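Capsular polysaccharide biosynthesis protein (Burkholderia pseudomallei, PDB 4BQN) binds coenzyme A and is probably an acetyltransferase that takes part in making the bacterium's capsular polysaccharide. Local coordinates at residues 6-16 / 59-68; 41-50 / 68-77. The protein carries 1 engineered substitution. One frame throughout, in Å; residues are numbered along the deposited sequence. Where two conformers were deposited one is given.

Contact 1. Residues 6-16 / 59-68; sequences KKYSVYGSCQA and KLDLFLYQPV. With COA (coenzyme A), chain C.
Gln66 reaches across the end of two parallel strands and grips the turn that carries Cys14, whose SG is disulfide-bonded to S1P of coenzyme A (2.0 Å). Two donors of Ser13 meet Gln66 OE1 in the carbonyl plane, OG at 2.7 Å on a lone pair and N at 2.9 Å. On the amide's other branch, Gln66 NE2 donates to Gln15 OE1 (2.9 Å), the two amide planes standing 64° apart, and also reaches Gln96 O; Gln15 NE2 in turn donates to Met98 O and Asn200 O. With both branches held, the Gln66 amide's rotation is fixed. Ser13 OG, turned between its backbone N and carbonyl carbon (chi1 72°) and thereby back over the turn, accepts a capping bond from Gln15 N.

Upstream, strands 6-11 and 62-65 run nearly parallel, with alternating backbone bonds from Ser9 on. Before that, Lys7 O accepts from both Asp61 N and Leu62 N, and Asp61 OD2 from Lys7 N through its anti lone pair (2.8 Å, 167° at the hydrogen). Tyr8 CB packs on Leu62 CB; on the opposite face Tyr11 CB rests against Phe63 CE1 (3.6 Å). These central strands of a four-stranded parallel sheet are flanked by 33-35 and 91-94; helix 79-83 touches the Tyr11, Phe63 and Tyr65 side.

Contact 2. Residues 41-50 / 68-77; sequences CFVASEEQID and VSEGYRGEKY. With COA (coenzyme A), chain C.
Tyr72 and Arg73, consecutive in sequence, push two bumps into the bend formed by residues 41-44. The Tyr72 ring slides in edge first: CE2 lies 3.4 Å from Cys41 O, and Phe42 CA also lies near the ring plane. Cys41 SG sits obliquely beside the ring, 4.8 Å from its centroid, in a sulfur-aromatic contact. The two ring faces are filled differently. Coenzyme A methyl CEP stands over the centre of one, 3.3 Å above the plane, and Arg73 CG lies toward the rim of the other.

Bent at chi3 (67°), the Arg73 chain lays its guanidinium into the hollow lined by main-chain oxygens. NH1 donates to Cys41 O from above that carbonyl's plane, and to Ala44 O on a lone pair, each at 2.8 Å. NH2 meets Ala44 O too, giving an end-on grip of two nitrogens on one atom; both oxygens lie near the guanidinium plane. One face of the guanidinium is covered by Tyr77, whose CZ lies 3.5 Å from its plane, offset toward the rim.

Tyr77 wedges between Ala44 and the first turn of helix 46-56, with CE1 3.7 Å from Ile49 CG2. Beyond it, the extended Lys76 chain passes Ile49 and ends between Glu46 OE2 and Asp50 OD1 in a salt-bridge network, NZ using the anti lone pair of the first and the syn lone pair of the second. A capping box of Ser45 and Gln48 starts that helix, and Ser69 N and OG donate to O5A and O4A of one coenzyme A phosphate. The contact joins helix 46-56 to the turns after strand 62-65; Ile49 also touches Leu82 of helix 79-83, and Cys41, Ile49 and Val68 touch Tyr11 of strand 6-11.

Contact 1 is mostly buried and lies within the parallel sheet, whereas contact 2 is partly buried and packs helical and loop segments beside it. Main-chain pairing and apolar side chains dominate the first, with a neutral amide network at the coenzyme end. The second mixes aromatic and aliphatic packing with an arginine on main-chain oxygens and a lysine salt-bridge network at its more exposed edge. The two meet directly: Tyr11 OH lies 2.7 Å from Tyr77 O and Gly12 O 2.8 Å from Cys41 N, both probable hydrogen bonds. Contact 1 holds the sulfur end of coenzyme A covalently, contact 2 its pantetheine methyl and a phosphate, with the shared Val68 beside that phosphate.

Contact 1. Residues 6-16 / 59-68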
loop_
_atom_site.group_PDB
_atom_site.type_symbol
_atom_site.label_atom_id
_atom_site.label_comp_id
_atom_site.label_asym_id
_atom_site.label_seq_id
_atom_site.Cartn_x
_atom_site.Cartn_y
_atom_site.Cartn_z
ATOM N N LYS A 6 12.607 -26.577 -2.312
ATOM C CA LYS A 6 11.545 -26.437 -1.316
ATOM C C LYS A 6 10.413 -25.607 -1.905
ATOM O O LYS A 6 10.635 -24.823 -2.826
ATOM C CB LYS A 6 12.084 -25.769 -0.051
ATOM C CG LYS A 6 13.116 -26.597 0.705
ATOM C CD LYS A 6 13.728 -25.801 1.843
ATOM C CE LYS A 6 14.740 -26.629 2.615
ATOM N NZ LYS A 6 15.172 -25.941 3.866
ATOM N N LYS A 7 9.205 -25.781 -1.370
ATOM C CA LYS A 7 8.039 -25.088 -1.901
ATOM C C LYS A 7 7.594 -23.946 -0.994
ATOM O O LYS A 7 7.545 -24.084 0.238
ATOM C CB LYS A 7 6.884 -26.061 -2.138
ATOM C CG LYS A 7 7.200 -27.156 -3.144
ATOM C CD LYS A 7 6.033 -28.121 -3.283
ATOM C CE LYS A 7 6.452 -29.417 -3.959
ATOM N NZ LYS A 7 5.477 -30.507 -3.671
ATOM N N TYR A 8 7.269 -22.814 -1.613
ATOM C CA TYR A 8 6.751 -21.677 -0.867
ATOM C C TYR A 8 5.597 -21.035 -1.590
ATOM O O TYR A 8 5.433 -21.193 -2.803
ATOM C CB TYR A 8 7.846 -20.633 -0.568
ATOM C CG TYR A 8 8.101 -19.588 -1.631
ATOM C CD1 TYR A 8 8.681 -19.928 -2.851
ATOM C CD2 TYR A 8 7.786 -18.254 -1.403
ATOM C CE1 TYR A 8 8.921 -18.967 -3.815
ATOM C CE2 TYR A 8 8.033 -17.282 -2.360
ATOM C CZ TYR A 8 8.590 -17.641 -3.560
ATOM O OH TYR A 8 8.815 -16.652 -4.504
ATOM N N SER A 9 4.801 -20.299 -0.830
ATOM C CA SER A 9 3.802 -19.430 -1.419
ATOM C C SER A 9 3.841 -18.106 -0.697
ATOM O O SER A 9 4.382 -18.011 0.413
ATOM C CB SER A 9 2.411 -20.039 -1.305
ATOM O OG SER A 9 1.504 -19.304 -2.099
ATOM N N VAL A 10 3.265 -17.086 -1.331
ATOM C CA VAL A 10 3.127 -15.766 -0.717
ATOM C C VAL A 10 1.655 -15.357 -0.788
ATOM O O VAL A 10 1.085 -15.228 -1.884
ATOM C CB VAL A 10 4.006 -14.680 -1.382
ATOM C CG1 VAL A 10 4.089 -13.468 -0.465
ATOM C CG2 VAL A 10 5.422 -15.184 -1.681
ATOM N N TYR A 11 1.045 -15.163 0.377
ATOM C CA TYR A 11 -0.358 -14.790 0.432
ATOM C C TYR A 11 -0.516 -13.452 1.131
ATOM O O TYR A 11 0.118 -13.195 2.155
ATOM C CB TYR A 11 -1.167 -15.826 1.199
ATOM C CG TYR A 11 -2.601 -15.426 1.387
ATOM C CD1 TYR A 11 -3.502 -15.477 0.328
ATOM C CD2 TYR A 11 -3.056 -14.987 2.631
ATOM C CE1 TYR A 11 -4.824 -15.108 0.506
ATOM C CE2 TYR A 11 -4.385 -14.612 2.823
ATOM C CZ TYR A 11 -5.267 -14.678 1.750
ATOM O OH TYR A 11 -6.595 -14.336 1.951
ATOM N N GLY A 12 -1.403 -12.613 0.627
ATOM C CA GLY A 12 -1.658 -11.344 1.292
ATOM C C GLY A 12 -2.372 -10.431 0.344
ATOM O O GLY A 12 -3.239 -10.874 -0.418
ATOM N N SER A 13 -2.040 -9.147 0.409
ATOM C CA SER A 13 -2.607 -8.144 -0.480
ATOM C C SER A 13 -1.990 -8.265 -1.876
ATOM O O SER A 13 -1.237 -9.216 -2.162
ATOM C CB SER A 13 -2.281 -6.759 0.083
ATOM O OG SER A 13 -0.893 -6.469 -0.082
ATOM N N CYS A 14 -2.258 -7.281 -2.733
ATOM C CA CYS A 14 -1.582 -7.210 -4.026
ATOM C C CYS A 14 -0.043 -7.206 -3.901
ATOM O O CYS A 14 0.664 -7.499 -4.858
ATOM C CB CYS A 14 -2.078 -5.993 -4.819
ATOM S SG CYS A 14 -1.409 -4.427 -4.350
ATOM N N GLN A 15 0.474 -6.874 -2.716
ATOM C CA GLN A 15 1.914 -6.873 -2.480
ATOM C C GLN A 15 2.492 -8.276 -2.450
ATOM O O GLN A 15 3.699 -8.437 -2.685
ATOM C CB GLN A 15 2.230 -6.157 -1.162
ATOM C CG GLN A 15 1.818 -4.684 -1.211
ATOM C CD GLN A 15 1.785 -4.010 0.147
ATOM O OE1 GLN A 15 2.262 -4.552 1.161
ATOM N NE2 GLN A 15 1.232 -2.798 0.174
ATOM N N ALA A 16 1.645 -9.280 -2.177
ATOM C CA ALA A 16 2.117 -10.654 -2.065
ATOM C C ALA A 16 2.611 -11.234 -3.404
ATOM O O ALA A 16 3.752 -11.688 -3.471
ATOM C CB ALA A 16 1.098 -11.527 -1.345
ATOM N N LYS A 59 1.319 -28.666 1.771
ATOM C CA LYS A 59 2.532 -29.100 1.077
ATOM C C LYS A 59 3.679 -28.075 1.100
ATOM O O LYS A 59 4.742 -28.319 0.526
ATOM C CB LYS A 59 2.212 -29.494 -0.375
ATOM C CG LYS A 59 1.180 -30.603 -0.528
ATOM C CD LYS A 59 0.893 -30.872 -1.995
ATOM C CE LYS A 59 -0.402 -31.647 -2.174
ATOM N NZ LYS A 59 -1.052 -31.320 -3.475
ATOM N N LEU A 60 3.483 -26.934 1.758
ATOM C CA LEU A 60 4.511 -25.891 1.744
ATOM C C LEU A 60 5.598 -26.092 2.797
ATOM O O LEU A 60 5.317 -26.483 3.938
ATOM C CB LEU A 60 3.878 -24.510 1.943
ATOM C CG LEU A 60 2.900 -24.040 0.870
ATOM C CD1 LEU A 60 2.339 -22.698 1.326
ATOM C CD2 LEU A 60 3.563 -23.951 -0.497
ATOM N N ASP A 61 6.839 -25.804 2.401
ATOM C CA ASP A 61 7.933 -25.625 3.346
ATOM C C ASP A 61 7.890 -24.234 3.970
ATOM O O ASP A 61 8.265 -24.062 5.135
ATOM C CB ASP A 61 9.272 -25.848 2.651
ATOM C CG ASP A 61 9.413 -27.254 2.133
ATOM O OD1 ASP A 61 9.631 -28.156 2.960
ATOM O OD2 ASP A 61 9.286 -27.450 0.912
ATOM N N LEU A 62 7.436 -23.253 3.190
ATOM C CA LEU A 62 7.428 -21.857 3.621
ATOM C C LEU A 62 6.146 -21.167 3.185
ATOM O O LEU A 62 5.759 -21.266 2.021
ATOM C CB LEU A 62 8.632 -21.128 3.029
ATOM C CG LEU A 62 8.698 -19.599 3.184
ATOM C CD1 LEU A 62 8.808 -19.178 4.643
ATOM C CD2 LEU A 62 9.840 -19.023 2.354
ATOM N N PHE A 63 5.511 -20.461 4.120
ATOM C CA PHE A 63 4.325 -19.660 3.835
ATOM C C PHE A 63 4.687 -18.243 4.254
ATOM O O PHE A 63 4.796 -17.954 5.447
ATOM C CB PHE A 63 3.129 -20.192 4.632
ATOM C CG PHE A 63 1.805 -19.520 4.341
ATOM C CD1 PHE A 63 1.301 -19.419 3.048
ATOM C CD2 PHE A 63 1.024 -19.040 5.394
ATOM C CE1 PHE A 63 0.067 -18.823 2.804
ATOM C CE2 PHE A 63 -0.209 -18.442 5.160
ATOM C CZ PHE A 63 -0.694 -18.336 3.863
ATOM N N LEU A 64 4.960 -17.395 3.264
ATOM C CA LEU A 64 5.167 -15.968 3.514
ATOM C C LEU A 64 3.819 -15.313 3.349
ATOM O O LEU A 64 3.152 -15.501 2.343
ATOM C CB LEU A 64 6.153 -15.362 2.511
ATOM C CG LEU A 64 7.639 -15.672 2.666
ATOM C CD1 LEU A 64 8.406 -15.251 1.421
ATOM C CD2 LEU A 64 8.222 -15.007 3.908
ATOM N N TYR A 65 3.398 -14.550 4.350
ATOM C CA TYR A 65 2.052 -14.009 4.282
ATOM C C TYR A 65 1.969 -12.660 4.959
ATOM O O TYR A 65 2.753 -12.350 5.864
ATOM C CB TYR A 65 1.044 -14.990 4.928
ATOM C CG TYR A 65 1.208 -15.086 6.422
ATOM C CD1 TYR A 65 2.169 -15.935 6.992
ATOM C CD2 TYR A 65 0.454 -14.277 7.267
ATOM C CE1 TYR A 65 2.358 -15.982 8.367
ATOM C CE2 TYR A 65 0.635 -14.315 8.646
ATOM C CZ TYR A 65 1.591 -15.161 9.179
ATOM O OH TYR A 65 1.757 -15.194 10.540
ATOM N N GLN A 66 0.991 -11.872 4.546
ATOM C CA GLN A 66 0.684 -10.639 5.244
ATOM C C GLN A 66 -0.517 -10.861 6.142
ATOM O O GLN A 66 -1.400 -11.668 5.815
ATOM C CB GLN A 66 0.396 -9.527 4.240
ATOM C CG GLN A 66 1.601 -9.243 3.354
ATOM C CD GLN A 66 1.384 -8.102 2.391
ATOM O OE1 GLN A 66 0.437 -8.114 1.610
ATOM N NE2 GLN A 66 2.273 -7.109 2.426
ATOM N N PRO A 67 -0.580 -10.154 7.278
ATOM C CA PRO A 67 -1.753 -10.291 8.144
ATOM C C PRO A 67 -3.078 -9.937 7.441
ATOM O O PRO A 67 -3.168 -8.910 6.770
ATOM C CB PRO A 67 -1.462 -9.287 9.263
ATOM C CG PRO A 67 0.034 -9.261 9.360
ATOM C CD PRO A 67 0.448 -9.295 7.896
ATOM N N VAL A 68 -4.078 -10.804 7.583
ATOM C CA VAL A 68 -5.414 -10.554 7.022
ATOM C C VAL A 68 -6.432 -10.998 8.055
ATOM O O VAL A 68 -6.487 -12.173 8.422
ATOM C CB VAL A 68 -5.673 -11.318 5.692
ATOM C CG1 VAL A 68 -7.079 -11.016 5.176
ATOM C CG2 VAL A 68 -4.640 -10.969 4.631
HETATM N N1A COA C . -2.132 3.329 7.946
HETATM C C2A COA C . -3.427 3.671 7.725
HETATM N N3A COA C . -4.335 2.800 7.252
HETATM C C4A COA C . -3.968 1.519 7.017
HETATM C C5A COA C . -2.596 1.085 7.244
HETATM C C6A COA C . -1.658 2.085 7.739
HETATM N N6A COA C . -0.370 1.750 7.962
HETATM N N7A COA C . -2.506 -0.227 6.924
HETATM C C8A COA C . -3.746 -0.610 6.530
HETATM N N9A COA C . -4.600 0.438 6.563
HETATM C C1B COA C . -6.038 0.450 6.266
HETATM C C2B COA C . -6.488 -0.488 5.160
HETATM O O2B COA C . -6.367 0.147 3.886
HETATM C C3B COA C . -7.928 -0.723 5.586
HETATM O O3B COA C . -8.670 0.456 5.220
HETATM P P3B COA C . -10.278 0.504 5.241
HETATM O O7A COA C . -10.589 1.844 4.622
HETATM O O8A COA C . -10.699 -0.660 4.384
HETATM O O9A COA C . -10.691 0.377 6.688
HETATM C C4B COA C . -7.834 -0.779 7.111
HETATM O O4B COA C . -6.653 -0.052 7.456
HETATM C C5B COA C . -7.759 -2.195 7.684
HETATM O O5B COA C . -6.656 -2.843 7.063
HETATM P P1A COA C . -5.603 -3.698 7.888
HETATM O O1A COA C . -4.523 -4.076 6.918
HETATM O O2A COA C . -5.191 -2.978 9.137
HETATM O O3A COA C . -6.375 -5.006 8.388
HETATM P P2A COA C . -7.178 -6.206 7.673
HETATM O O4A COA C . -8.620 -6.092 8.099
HETATM O O5A COA C . -6.433 -7.458 8.044
HETATM O O6A COA C . -7.099 -5.951 6.104
HETATM C CBP COA C . -6.292 -5.760 3.854
HETATM C CCP COA C . -6.014 -6.340 5.239
HETATM C CDP COA C . -5.171 -6.133 2.891
HETATM C CEP COA C . -7.561 -6.405 3.323
HETATM C CAP COA C . -6.437 -4.223 4.002
HETATM O OAP COA C . -5.167 -3.643 4.306
HETATM C C9P COA C . -7.044 -3.452 2.841
HETATM O O9P COA C . -8.260 -3.362 2.726
HETATM N N8P COA C . -6.220 -2.827 1.993
HETATM C C7P COA C . -6.711 -2.010 0.891
HETATM C C6P COA C . -7.263 -2.789 -0.290
HETATM C C5P COA C . -6.156 -3.637 -0.854
HETATM O O5P COA C . -5.968 -4.778 -0.460
HETATM N N4P COA C . -5.422 -3.058 -1.786
HETATM C C3P COA C . -4.326 -3.740 -2.414
HETATM C C2P COA C . -3.057 -2.940 -2.228
HETATM S S1P COA C . -1.703 -4.025 -2.448
HETATM O O HOH W 1 5.995 -30.404 -0.619
#

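Contact 2. Residues 41-50 / 68-77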
loop_
_atom_site.group_PDB
_atom_site.type_symbol
_atom_site.label_atom_id
_atom_site.label_comp_id
_atom_site.label_asym_id
_atom_site.label_seq_id
_atom_site.Cartn_x
_atom_site.Cartn_y
_atom_site.Cartn_z
ATOM N N CYS A 41 -5.708 -11.843 -1.282
ATOM C CA CYS A 41 -6.879 -11.849 -0.431
ATOM C C CYS A 41 -8.079 -11.115 -1.032
ATOM O O CYS A 41 -9.217 -11.443 -0.708
ATOM C CB CYS A 41 -6.530 -11.245 0.939
ATOM S SG CYS A 41 -6.025 -9.508 0.917
ATOM N N PHE A 42 -7.831 -10.134 -1.899
ATOM C CA PHE A 42 -8.925 -9.356 -2.476
ATOM C C PHE A 42 -9.562 -10.019 -3.688
ATOM O O PHE A 42 -10.644 -9.597 -4.112
ATOM C CB PHE A 42 -8.470 -7.934 -2.839
ATOM C CG PHE A 42 -7.504 -7.874 -3.989
ATOM C CD1 PHE A 42 -6.134 -8.062 -3.785
ATOM C CD2 PHE A 42 -7.957 -7.610 -5.279
ATOM C CE1 PHE A 42 -5.237 -7.992 -4.850
ATOM C CE2 PHE A 42 -7.071 -7.556 -6.343
ATOM C CZ PHE A 42 -5.708 -7.746 -6.131
ATOM N N VAL A 43 -8.907 -11.042 -4.234
ATOM C CA VAL A 43 -9.419 -11.637 -5.450
ATOM C C VAL A 43 -9.692 -13.137 -5.370
ATOM O O VAL A 43 -10.520 -13.625 -6.130
ATOM C CB VAL A 43 -8.546 -11.246 -6.662
ATOM C CG1 VAL A 43 -7.238 -12.010 -6.642
ATOM C CG2 VAL A 43 -9.304 -11.412 -7.973
ATOM N N ALA A 44 -9.071 -13.848 -4.428
ATOM C CA ALA A 44 -9.290 -15.293 -4.328
ATOM C C ALA A 44 -10.771 -15.607 -4.239
ATOM O O ALA A 44 -11.489 -14.986 -3.459
ATOM C CB ALA A 44 -8.577 -15.866 -3.109
ATOM N N SER A 45 -11.226 -16.582 -5.017
ATOM C CA SER A 45 -12.597 -17.051 -4.878
ATOM C C SER A 45 -12.669 -18.072 -3.745
ATOM O O SER A 45 -11.640 -18.574 -3.271
ATOM C CB SER A 45 -13.064 -17.714 -6.162
ATOM O OG SER A 45 -12.366 -18.944 -6.323
ATOM N N GLU A 46 -13.884 -18.394 -3.321
ATOM C CA GLU A 46 -14.050 -19.400 -2.293
ATOM C C GLU A 46 -13.527 -20.752 -2.739
ATOM O O GLU A 46 -12.883 -21.456 -1.961
ATOM C CB GLU A 46 -15.498 -19.484 -1.853
ATOM C CG GLU A 46 -15.678 -20.282 -0.579
ATOM C CD GLU A 46 -17.103 -20.243 -0.074
ATOM O OE1 GLU A 46 -17.959 -19.558 -0.694
ATOM O OE2 GLU A 46 -17.360 -20.892 0.953
ATOM N N GLU A 47 -13.776 -21.097 -4.001
ATOM C CA GLU A 47 -13.296 -22.358 -4.530
ATOM C C GLU A 47 -11.764 -22.384 -4.491
ATOM O O GLU A 47 -11.160 -23.389 -4.103
ATOM C CB GLU A 47 -13.829 -22.578 -5.950
ATOM C CG GLU A 47 -15.321 -22.900 -6.021
ATOM C CD GLU A 47 -16.229 -21.729 -5.663
ATOM O OE1 GLU A 47 -15.860 -20.559 -5.916
ATOM O OE2 GLU A 47 -17.333 -21.983 -5.133
ATOM N N GLN A 48 -11.138 -21.270 -4.856
ATOM C CA GLN A 48 -9.673 -21.194 -4.850
ATOM C C GLN A 48 -9.097 -21.293 -3.448
ATOM O O GLN A 48 -8.138 -22.039 -3.212
ATOM C CB GLN A 48 -9.180 -19.921 -5.526
ATOM C CG GLN A 48 -9.373 -19.964 -7.031
ATOM C CD GLN A 48 -9.230 -18.620 -7.699
ATOM O OE1 GLN A 48 -9.329 -17.572 -7.069
ATOM N NE2 GLN A 48 -9.027 -18.646 -9.009
ATOM N N ILE A 49 -9.679 -20.546 -2.519
ATOM C CA ILE A 49 -9.150 -20.548 -1.155
ATOM C C ILE A 49 -9.344 -21.898 -0.461
ATOM O O ILE A 49 -8.470 -22.344 0.312
ATOM C CB ILE A 49 -9.650 -19.337 -0.324
ATOM C CG1 ILE A 49 -8.577 -18.918 0.685
ATOM C CG2 ILE A 49 -10.994 -19.613 0.342
ATOM C CD1 ILE A 49 -7.393 -18.197 0.063
ATOM N N ASP A 50 -10.473 -22.555 -0.762
ATOM C CA ASP A 50 -10.727 -23.918 -0.280
ATOM C C ASP A 50 -9.650 -24.877 -0.787
ATOM O O ASP A 50 -9.108 -25.680 -0.017
ATOM C CB ASP A 50 -12.089 -24.430 -0.764
ATOM C CG ASP A 50 -13.270 -23.865 0.021
ATOM O OD1 ASP A 50 -13.108 -23.263 1.107
ATOM O OD2 ASP A 50 -14.406 -24.053 -0.465
ATOM N N VAL A 68 -4.078 -10.804 7.583
ATOM C CA VAL A 68 -5.414 -10.554 7.022
ATOM C C VAL A 68 -6.432 -10.998 8.055
ATOM O O VAL A 68 -6.487 -12.173 8.422
ATOM C CB VAL A 68 -5.673 -11.318 5.692
ATOM C CG1 VAL A 68 -7.079 -11.016 5.176
ATOM C CG2 VAL A 68 -4.640 -10.969 4.631
ATOM N N SER A 69 -7.260 -10.059 8.501
ATOM C CA SER A 69 -8.238 -10.313 9.544
ATOM C C SER A 69 -9.361 -11.229 9.071
ATOM O O SER A 69 -9.645 -11.315 7.873
ATOM C CB SER A 69 -8.868 -8.995 10.026
ATOM O OG SER A 69 -9.737 -8.474 9.025
ATOM N N GLU A 70 -10.032 -11.859 10.029
ATOM C CA GLU A 70 -11.240 -12.633 9.742
ATOM C C GLU A 70 -12.380 -11.731 9.265
ATOM O O GLU A 70 -13.197 -12.145 8.436
ATOM C CB GLU A 70 -11.672 -13.451 10.963
ATOM C CG GLU A 70 -13.036 -14.111 10.805
ATOM C CD GLU A 70 -13.274 -15.265 11.761
ATOM O OE1 GLU A 70 -12.298 -15.959 12.141
ATOM O OE2 GLU A 70 -14.453 -15.489 12.114
ATOM N N GLY A 71 -12.422 -10.495 9.766
ATOM C CA GLY A 71 -13.495 -9.569 9.418
ATOM C C GLY A 71 -13.466 -9.072 7.980
ATOM O O GLY A 71 -14.487 -8.587 7.476
ATOM N N TYR A 72 -12.323 -9.195 7.307
ATOM C CA TYR A 72 -12.187 -8.713 5.942
ATOM C C TYR A 72 -13.170 -9.392 4.980
ATOM O O TYR A 72 -14.025 -8.732 4.376
ATOM C CB TYR A 72 -10.737 -8.883 5.464
ATOM C CG TYR A 72 -10.513 -8.551 4.003
ATOM C CD1 TYR A 72 -10.890 -7.296 3.479
ATOM C CD2 TYR A 72 -9.944 -9.486 3.143
ATOM C CE1 TYR A 72 -10.686 -6.991 2.142
ATOM C CE2 TYR A 72 -9.736 -9.184 1.811
ATOM C CZ TYR A 72 -10.116 -7.945 1.321
ATOM O OH TYR A 72 -9.910 -7.641 0.010
ATOM N N ARG A 73 -13.062 -10.711 4.854
ATOM C CA ARG A 73 -13.933 -11.467 3.932
ATOM C C ARG A 73 -14.451 -12.761 4.545
ATOM O O ARG A 73 -15.175 -13.518 3.893
ATOM C CB ARG A 73 -13.213 -11.793 2.618
ATOM C CG ARG A 73 -13.080 -10.605 1.684
ATOM C CD ARG A 73 -12.378 -10.996 0.389
ATOM N NE ARG A 73 -13.208 -11.909 -0.397
ATOM C CZ ARG A 73 -12.758 -12.737 -1.345
ATOM N NH1 ARG A 73 -11.468 -12.789 -1.649
ATOM N NH2 ARG A 73 -13.608 -13.521 -2.007
ATOM N N GLY A 74 -14.059 -13.032 5.789
ATOM C CA GLY A 74 -14.423 -14.281 6.452
ATOM C C GLY A 74 -13.206 -15.075 6.882
ATOM O O GLY A 74 -12.091 -14.850 6.402
ATOM N N GLU A 75 -13.432 -16.036 7.770
ATOM C CA GLU A 75 -12.357 -16.876 8.283
ATOM C C GLU A 75 -11.481 -17.509 7.205
ATOM O O GLU A 75 -10.268 -17.609 7.393
ATOM C CB GLU A 75 -12.942 -17.968 9.176
ATOM C CG GLU A 75 -11.880 -18.811 9.872
ATOM C CD GLU A 75 -12.457 -19.876 10.769
ATOM O OE1 GLU A 75 -13.472 -20.490 10.394
ATOM O OE2 GLU A 75 -11.871 -20.101 11.845
ATOM N N LYS A 76 -12.084 -17.952 6.098
ATOM C CA LYS A 76 -11.338 -18.720 5.091
ATOM C C LYS A 76 -10.169 -17.948 4.478
ATOM O O LYS A 76 -9.220 -18.562 3.998
ATOM C CB LYS A 76 -12.269 -19.213 3.974
ATOM C CG LYS A 76 -13.257 -20.278 4.403
ATOM C CD LYS A 76 -14.068 -20.748 3.205
ATOM C CE LYS A 76 -14.919 -21.946 3.563
ATOM N NZ LYS A 76 -15.529 -22.476 2.322
ATOM N N TYR A 77 -10.264 -16.610 4.466
ATOM C CA TYR A 77 -9.246 -15.751 3.853
ATOM C C TYR A 77 -8.284 -15.184 4.889
ATOM O O TYR A 77 -7.339 -14.477 4.538
ATOM C CB TYR A 77 -9.916 -14.604 3.088
ATOM C CG TYR A 77 -10.919 -15.105 2.078
ATOM C CD1 TYR A 77 -10.511 -15.500 0.805
ATOM C CD2 TYR A 77 -12.270 -15.223 2.407
ATOM C CE1 TYR A 77 -11.417 -15.987 -0.116
ATOM C CE2 TYR A 77 -13.185 -15.715 1.492
ATOM C CZ TYR A 77 -12.745 -16.095 0.229
ATOM O OH TYR A 77 -13.628 -16.590 -0.702
HETATM N N1A COA C . -2.132 3.329 7.946
HETATM C C2A COA C . -3.427 3.671 7.725
HETATM N N3A COA C . -4.335 2.800 7.252
HETATM C C4A COA C . -3.968 1.519 7.017
HETATM C C5A COA C . -2.596 1.085 7.244
HETATM C C6A COA C . -1.658 2.085 7.739
HETATM N N6A COA C . -0.370 1.750 7.962
HETATM N N7A COA C . -2.506 -0.227 6.924
HETATM C C8A COA C . -3.746 -0.610 6.530
HETATM N N9A COA C . -4.600 0.438 6.563
HETATM C C1B COA C . -6.038 0.450 6.266
HETATM C C2B COA C . -6.488 -0.488 5.160
HETATM O O2B COA C . -6.367 0.147 3.886
HETATM C C3B COA C . -7.928 -0.723 5.586
HETATM O O3B COA C . -8.670 0.456 5.220
HETATM P P3B COA C . -10.278 0.504 5.241
HETATM O O7A COA C . -10.589 1.844 4.622
HETATM O O8A COA C . -10.699 -0.660 4.384
HETATM O O9A COA C . -10.691 0.377 6.688
HETATM C C4B COA C . -7.834 -0.779 7.111
HETATM O O4B COA C . -6.653 -0.052 7.456
HETATM C C5B COA C . -7.759 -2.195 7.684
HETATM O O5B COA C . -6.656 -2.843 7.063
HETATM P P1A COA C . -5.603 -3.698 7.888
HETATM O O1A COA C . -4.523 -4.076 6.918
HETATM O O2A COA C . -5.191 -2.978 9.137
HETATM O O3A COA C . -6.375 -5.006 8.388
HETATM P P2A COA C . -7.178 -6.206 7.673
HETATM O O4A COA C . -8.620 -6.092 8.099
HETATM O O5A COA C . -6.433 -7.458 8.044
HETATM O O6A COA C . -7.099 -5.951 6.104
HETATM C CBP COA C . -6.292 -5.760 3.854
HETATM C CCP COA C . -6.014 -6.340 5.239
HETATM C CDP COA C . -5.171 -6.133 2.891
HETATM C CEP COA C . -7.561 -6.405 3.323
HETATM C CAP COA C . -6.437 -4.223 4.002
HETATM O OAP COA C . -5.167 -3.643 4.306
HETATM C C9P COA C . -7.044 -3.452 2.841
HETATM O O9P COA C . -8.260 -3.362 2.726
HETATM N N8P COA C . -6.220 -2.827 1.993
HETATM C C7P COA C . -6.711 -2.010 0.891
HETATM C C6P COA C . -7.263 -2.789 -0.290
HETATM C C5P COA C . -6.156 -3.637 -0.854
HETATM O O5P COA C . -5.968 -4.778 -0.460
HETATM N N4P COA C . -5.422 -3.058 -1.786
HETATM C C3P COA C . -4.326 -3.740 -2.414
HETATM C C2P COA C . -3.057 -2.940 -2.228
HETATM S S1P COA C . -1.703 -4.025 -2.448
HETATM O O HOH W 2 -9.356 -21.405 3.229
#